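Side-chain contacts in KLLA0E08119p (PDB 3VA7), which probably uses biotin, ATP and hydrogencarbonate to carboxylate urea to urea-1-carboxylate, which an amidase part missing from this construct would then hydrolyse: residues K248-G253 against V338-R343; F514-R519 against A548-T553. One frame throughout, in Å; residues are numbered along the deposited sequence.

Contact 1 (K248-G253 against V338-R343); sequences KAIAIG and VEWMLR
Trp340 bridges the gap to Ile250 and Ile252, and the benzene end of its indole does all the touching. The backbones stay well apart, with the CA atoms of Ile252 and Trp340 11.6 Å from each other, and it is the length of the indole that spans the gap. Ring atom CZ3 of Trp340 meets Ile252 CD1 at 4.3 Å and, at almost the same range, Ile250 CG2 (4.4 Å). Both methyls come at the ring obliquely and from the same side of its plane, converging on CZ3. Different branches are used: Ile252 sends out its long arm, with CG1 anti to the carbonyl carbon (chi1 -64°), whereas Ile250 offers the short CG2 methyl. The two isoleucines lie two residues apart and thus on the same face of the strand, so one ring serves both. This is plain apolar packing, without a hydrogen bond, of a helix on the large antiparallel sheet in the ATP-binding part of the biotin carboxylase region. Met242 of strand 235-244, beside strand 249-261 in the sheet, touches all three side chains, and Pro350 and Thr355 also pack against Trp340. Helix 337-345 also packs on helix 40-53, through Val338 and Leu342, and on strand 106-108.

Contact 2 (F514-R519 against A548-T553); sequences FRLANR and AVSGGT
Ala548 makes the first touch, its CB methyl lying 4.2 Å from the carbonyl O of Ala517 on the helix. That oxygen also has a hydrogen bond with Ser591 OG of the neighbouring strand 587-592, so the helix is tied to the sheet by a polar link beside this methyl contact. Val549 turns its side chain to the other face of the sheet. Ser550 then points back and carries most of the contact: its CB meets Ala517 CB at 3.7 Å, where the CA atoms of these two residues are only 5.2 Å apart. Its hydroxyl is swung anti to the backbone N (chi1 -161°), which brings OG alongside Leu516, 3.9 Å from Leu516 CB and 4.1 Å from Leu516 CD1. These are van der Waals contacts; the buried OG is satisfied by a hydrogen bond with Asn566 OD1. At Gly551 the backbone takes a positive phi (121°) and, with Gly552, turns a corner, leading to Thr553 and the next sheet. Small residues at the interface let the helix and strand axes approach to 7.3 Å, running nearly antiparallel at 160°. This is alpha/beta packing, a helix lying over one face of an antiparallel sheet, in the A and B part of the carboxyltransferase domain.

Overall arrangement
From the N terminus, the chain first builds the biotin carboxylase part, where contact 1 closes an excursion of 84 residues of mixed strand and helix. It joins the large antiparallel sheet to helix 337-345, and so to the helices and parallel strands laid down earlier in the chain. Contact 2 opens only after contact 1 has closed, so the two follow in series and neither nest nor cross. It closes a shorter loop of 28 residues in the carboxyltransferase region, joining helix 511-520 to strand 545-550. The centres of the two contacts lie about 64 Å apart and their nearest atoms about 49 Å, so they do not touch, and each joins elements within its own region of the chain.

Contact 1 (K248-G253 against V338-R343)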
loop_
_atom_site.group_PDB
_atom_site.type_symbol
_atom_site.label_atom_id
_atom_site.label_comp_id
_atom_site.label_asym_id
_atom_site.label_seq_id
_atom_site.Cartn_x
_atom_site.Cartn_y
_atom_site.Cartn_z
ATOM N N LYS A 248 48.655 -11.564 24.453
ATOM C CA LYS A 248 47.618 -12.423 25.075
ATOM C C LYS A 248 46.454 -12.665 24.132
ATOM O O LYS A 248 46.012 -11.746 23.417
ATOM C CB LYS A 248 47.125 -11.866 26.409
ATOM C CG LYS A 248 47.759 -12.557 27.637
ATOM C CD LYS A 248 48.352 -11.413 28.487
ATOM C CE LYS A 248 48.432 -11.673 29.996
ATOM N NZ LYS A 248 48.145 -10.378 30.731
ATOM N N ALA A 249 45.976 -13.912 24.112
ATOM C CA ALA A 249 44.862 -14.272 23.235
ATOM C C ALA A 249 43.987 -15.279 23.953
ATOM O O ALA A 249 44.490 -16.047 24.756
ATOM C CB ALA A 249 45.374 -14.820 21.864
ATOM N N ILE A 250 42.685 -15.287 23.676
ATOM C CA ILE A 250 41.763 -16.203 24.385
ATOM C C ILE A 250 40.693 -16.764 23.446
ATOM O O ILE A 250 40.201 -16.040 22.560
ATOM C CB ILE A 250 41.181 -15.528 25.632
ATOM C CG1 ILE A 250 40.144 -16.401 26.308
ATOM C CG2 ILE A 250 40.562 -14.169 25.272
ATOM C CD1 ILE A 250 39.955 -15.999 27.768
ATOM N N ALA A 251 40.398 -18.069 23.546
ATOM C CA ALA A 251 39.418 -18.672 22.628
ATOM C C ALA A 251 38.086 -18.660 23.359
ATOM O O ALA A 251 37.959 -19.151 24.513
ATOM C CB ALA A 251 39.810 -20.036 22.198
ATOM N N ILE A 252 37.100 -18.038 22.727
ATOM C CA ILE A 252 35.868 -17.748 23.430
ATOM C C ILE A 252 34.868 -18.880 23.188
ATOM O O ILE A 252 34.077 -19.181 24.079
ATOM C CB ILE A 252 35.375 -16.304 23.083
ATOM C CG1 ILE A 252 36.436 -15.308 23.604
ATOM C CG2 ILE A 252 33.991 -16.017 23.628
ATOM C CD1 ILE A 252 35.925 -13.966 24.150
ATOM N N GLY A 253 34.991 -19.562 22.042
ATOM C CA GLY A 253 34.155 -20.694 21.695
ATOM C C GLY A 253 34.224 -20.987 20.201
ATOM O O GLY A 253 34.932 -20.292 19.435
ATOM N N VAL A 338 31.353 -6.728 21.443
ATOM C CA VAL A 338 31.592 -5.286 21.209
ATOM C C VAL A 338 32.131 -4.591 22.454
ATOM O O VAL A 338 33.017 -3.772 22.351
ATOM C CB VAL A 338 30.348 -4.547 20.601
ATOM C CG1 VAL A 338 30.470 -2.986 20.653
ATOM C CG2 VAL A 338 30.073 -5.030 19.176
ATOM N N GLU A 339 31.603 -4.896 23.632
ATOM C CA GLU A 339 32.076 -4.209 24.858
ATOM C C GLU A 339 33.569 -4.524 25.040
ATOM O O GLU A 339 34.385 -3.610 25.192
ATOM C CB GLU A 339 31.324 -4.680 26.105
ATOM C CG GLU A 339 31.853 -4.019 27.400
ATOM C CD GLU A 339 31.144 -4.471 28.674
ATOM O OE1 GLU A 339 31.615 -4.106 29.779
ATOM O OE2 GLU A 339 30.150 -5.205 28.577
ATOM N N TRP A 340 33.892 -5.826 25.017
ATOM C CA TRP A 340 35.251 -6.311 25.032
ATOM C C TRP A 340 36.134 -5.616 24.004
ATOM O O TRP A 340 37.153 -5.066 24.352
ATOM C CB TRP A 340 35.254 -7.800 24.822
ATOM C CG TRP A 340 35.103 -8.556 26.067
ATOM C CD1 TRP A 340 34.093 -8.433 27.016
ATOM C CD2 TRP A 340 35.999 -9.558 26.565
ATOM N NE1 TRP A 340 34.326 -9.300 28.080
ATOM C CE2 TRP A 340 35.472 -10.013 27.820
ATOM C CE3 TRP A 340 37.201 -10.121 26.081
ATOM C CZ2 TRP A 340 36.108 -11.011 28.576
ATOM C CZ3 TRP A 340 37.816 -11.115 26.804
ATOM C CH2 TRP A 340 37.284 -11.547 28.046
ATOM N N MET A 341 35.743 -5.618 22.749
ATOM C CA MET A 341 36.508 -4.929 21.740
ATOM C C MET A 341 36.797 -3.494 22.203
ATOM O O MET A 341 37.946 -3.029 22.168
ATOM C CB MET A 341 35.747 -4.890 20.419
ATOM C CG MET A 341 35.570 -6.263 19.701
ATOM S SD MET A 341 34.644 -6.120 18.152
ATOM C CE MET A 341 35.561 -4.948 17.181
ATOM N N LEU A 342 35.779 -2.788 22.657
ATOM C CA LEU A 342 35.993 -1.402 22.995
ATOM C C LEU A 342 37.045 -1.282 24.116
ATOM O O LEU A 342 37.947 -0.437 24.044
ATOM C CB LEU A 342 34.669 -0.725 23.379
ATOM C CG LEU A 342 33.719 -0.488 22.201
ATOM C CD1 LEU A 342 32.255 -0.198 22.664
ATOM C CD2 LEU A 342 34.211 0.610 21.296
ATOM N N ARG A 343 36.926 -2.137 25.126
ATOM C CA ARG A 343 37.729 -2.021 26.295
ATOM C C ARG A 343 39.155 -2.371 25.924
ATOM O O ARG A 343 40.093 -1.691 26.384
ATOM C CB ARG A 343 37.238 -2.936 27.405
ATOM C CG ARG A 343 35.914 -2.529 28.099
ATOM C CD ARG A 343 35.738 -3.343 29.399
ATOM N NE ARG A 343 37.051 -3.491 30.057
ATOM C CZ ARG A 343 37.328 -4.211 31.159
ATOM N NH1 ARG A 343 36.374 -4.899 31.815
ATOM N NH2 ARG A 343 38.595 -4.250 31.601
#

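Contact 2 (F514-R519 against A548-T553)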
loop_
_atom_site.group_PDB
_atom_site.type_symbol
_atom_site.label_atom_id
_atom_site.label_comp_id
_atom_site.label_asym_id
_atom_site.label_seq_id
_atom_site.Cartn_x
_atom_site.Cartn_y
_atom_site.Cartn_z
ATOM N N PHE A 514 -17.612 -14.489 -7.804
ATOM C CA PHE A 514 -16.470 -14.616 -6.906
ATOM C C PHE A 514 -16.825 -15.685 -5.876
ATOM O O PHE A 514 -16.020 -16.568 -5.565
ATOM C CB PHE A 514 -16.139 -13.288 -6.224
ATOM C CG PHE A 514 -15.051 -13.397 -5.160
ATOM C CD1 PHE A 514 -13.731 -13.113 -5.466
ATOM C CD2 PHE A 514 -15.371 -13.780 -3.840
ATOM C CE1 PHE A 514 -12.724 -13.243 -4.467
ATOM C CE2 PHE A 514 -14.376 -13.920 -2.821
ATOM C CZ PHE A 514 -13.039 -13.635 -3.140
ATOM N N ARG A 515 -18.044 -15.597 -5.343
ATOM C CA ARG A 515 -18.444 -16.477 -4.256
ATOM C C ARG A 515 -18.781 -17.855 -4.784
ATOM O O ARG A 515 -18.553 -18.849 -4.119
ATOM C CB ARG A 515 -19.623 -15.905 -3.499
ATOM C CG ARG A 515 -19.364 -14.524 -2.933
ATOM C CD ARG A 515 -20.167 -14.319 -1.723
ATOM N NE ARG A 515 -21.516 -13.883 -1.993
ATOM C CZ ARG A 515 -22.562 -14.146 -1.185
ATOM N NH1 ARG A 515 -22.418 -14.876 -0.060
ATOM N NH2 ARG A 515 -23.764 -13.709 -1.530
ATOM N N LEU A 516 -19.291 -17.922 -6.004
ATOM C CA LEU A 516 -19.433 -19.223 -6.640
ATOM C C LEU A 516 -18.060 -19.866 -6.698
ATOM O O LEU A 516 -17.904 -21.007 -6.248
ATOM C CB LEU A 516 -20.012 -19.114 -8.046
ATOM C CG LEU A 516 -21.511 -18.863 -8.221
ATOM C CD1 LEU A 516 -21.826 -18.447 -9.682
ATOM C CD2 LEU A 516 -22.359 -20.067 -7.789
ATOM N N ALA A 517 -17.079 -19.137 -7.257
ATOM C CA ALA A 517 -15.772 -19.723 -7.482
ATOM C C ALA A 517 -15.277 -20.255 -6.142
ATOM O O ALA A 517 -14.869 -21.440 -6.030
ATOM C CB ALA A 517 -14.793 -18.715 -8.102
ATOM N N ASN A 518 -15.375 -19.433 -5.096
ATOM C CA ASN A 518 -14.993 -19.944 -3.789
ATOM C C ASN A 518 -15.698 -21.217 -3.379
ATOM O O ASN A 518 -15.076 -22.189 -2.951
ATOM C CB ASN A 518 -15.100 -18.870 -2.695
ATOM C CG ASN A 518 -13.739 -18.224 -2.405
ATOM O OD1 ASN A 518 -12.670 -18.853 -2.651
ATOM N ND2 ASN A 518 -13.760 -16.982 -1.882
ATOM N N ARG A 519 -17.011 -21.190 -3.475
ATOM C CA ARG A 519 -17.817 -22.319 -3.061
ATOM C C ARG A 519 -17.477 -23.594 -3.857
ATOM O O ARG A 519 -17.437 -24.684 -3.297
ATOM C CB ARG A 519 -19.318 -21.981 -3.193
ATOM C CG ARG A 519 -20.258 -23.094 -2.731
ATOM C CD ARG A 519 -19.959 -23.534 -1.335
ATOM N NE ARG A 519 -21.117 -24.194 -0.738
ATOM C CZ ARG A 519 -21.247 -25.522 -0.605
ATOM N NH1 ARG A 519 -22.331 -26.024 -0.016
ATOM N NH2 ARG A 519 -20.291 -26.346 -1.041
ATOM N N ALA A 548 -10.743 -23.416 -9.318
ATOM C CA ALA A 548 -11.945 -23.309 -10.104
ATOM C C ALA A 548 -11.948 -21.956 -10.691
ATOM O O ALA A 548 -11.279 -21.077 -10.172
ATOM C CB ALA A 548 -13.135 -23.491 -9.236
ATOM N N VAL A 549 -12.673 -21.775 -11.792
ATOM C CA VAL A 549 -12.781 -20.455 -12.437
ATOM C C VAL A 549 -14.247 -20.172 -12.684
ATOM O O VAL A 549 -15.004 -21.049 -13.084
ATOM C CB VAL A 549 -11.986 -20.383 -13.749
ATOM C CG1 VAL A 549 -12.080 -19.018 -14.373
ATOM C CG2 VAL A 549 -10.513 -20.705 -13.475
ATOM N N SER A 550 -14.666 -18.953 -12.416
ATOM C CA SER A 550 -16.076 -18.626 -12.551
ATOM C C SER A 550 -16.169 -17.186 -12.987
ATOM O O SER A 550 -15.225 -16.431 -12.747
ATOM C CB SER A 550 -16.828 -18.862 -11.225
ATOM O OG SER A 550 -18.216 -18.964 -11.499
ATOM N N GLY A 551 -17.273 -16.806 -13.612
ATOM C CA GLY A 551 -17.421 -15.465 -14.063
ATOM C C GLY A 551 -17.640 -15.430 -15.554
ATOM O O GLY A 551 -18.457 -16.174 -16.086
ATOM N N GLY A 552 -16.911 -14.542 -16.237
ATOM C CA GLY A 552 -16.990 -14.405 -17.703
ATOM C C GLY A 552 -16.564 -15.672 -18.429
ATOM O O GLY A 552 -16.026 -16.617 -17.824
ATOM N N THR A 553 -16.832 -15.716 -19.731
ATOM C CA THR A 553 -16.296 -16.801 -20.564
ATOM C C THR A 553 -14.829 -16.517 -20.896
ATOM O O THR A 553 -14.474 -15.473 -21.474
ATOM C CB THR A 553 -17.146 -17.034 -21.849
ATOM O OG1 THR A 553 -18.534 -16.904 -21.517
ATOM C CG2 THR A 553 -16.929 -18.452 -22.411
#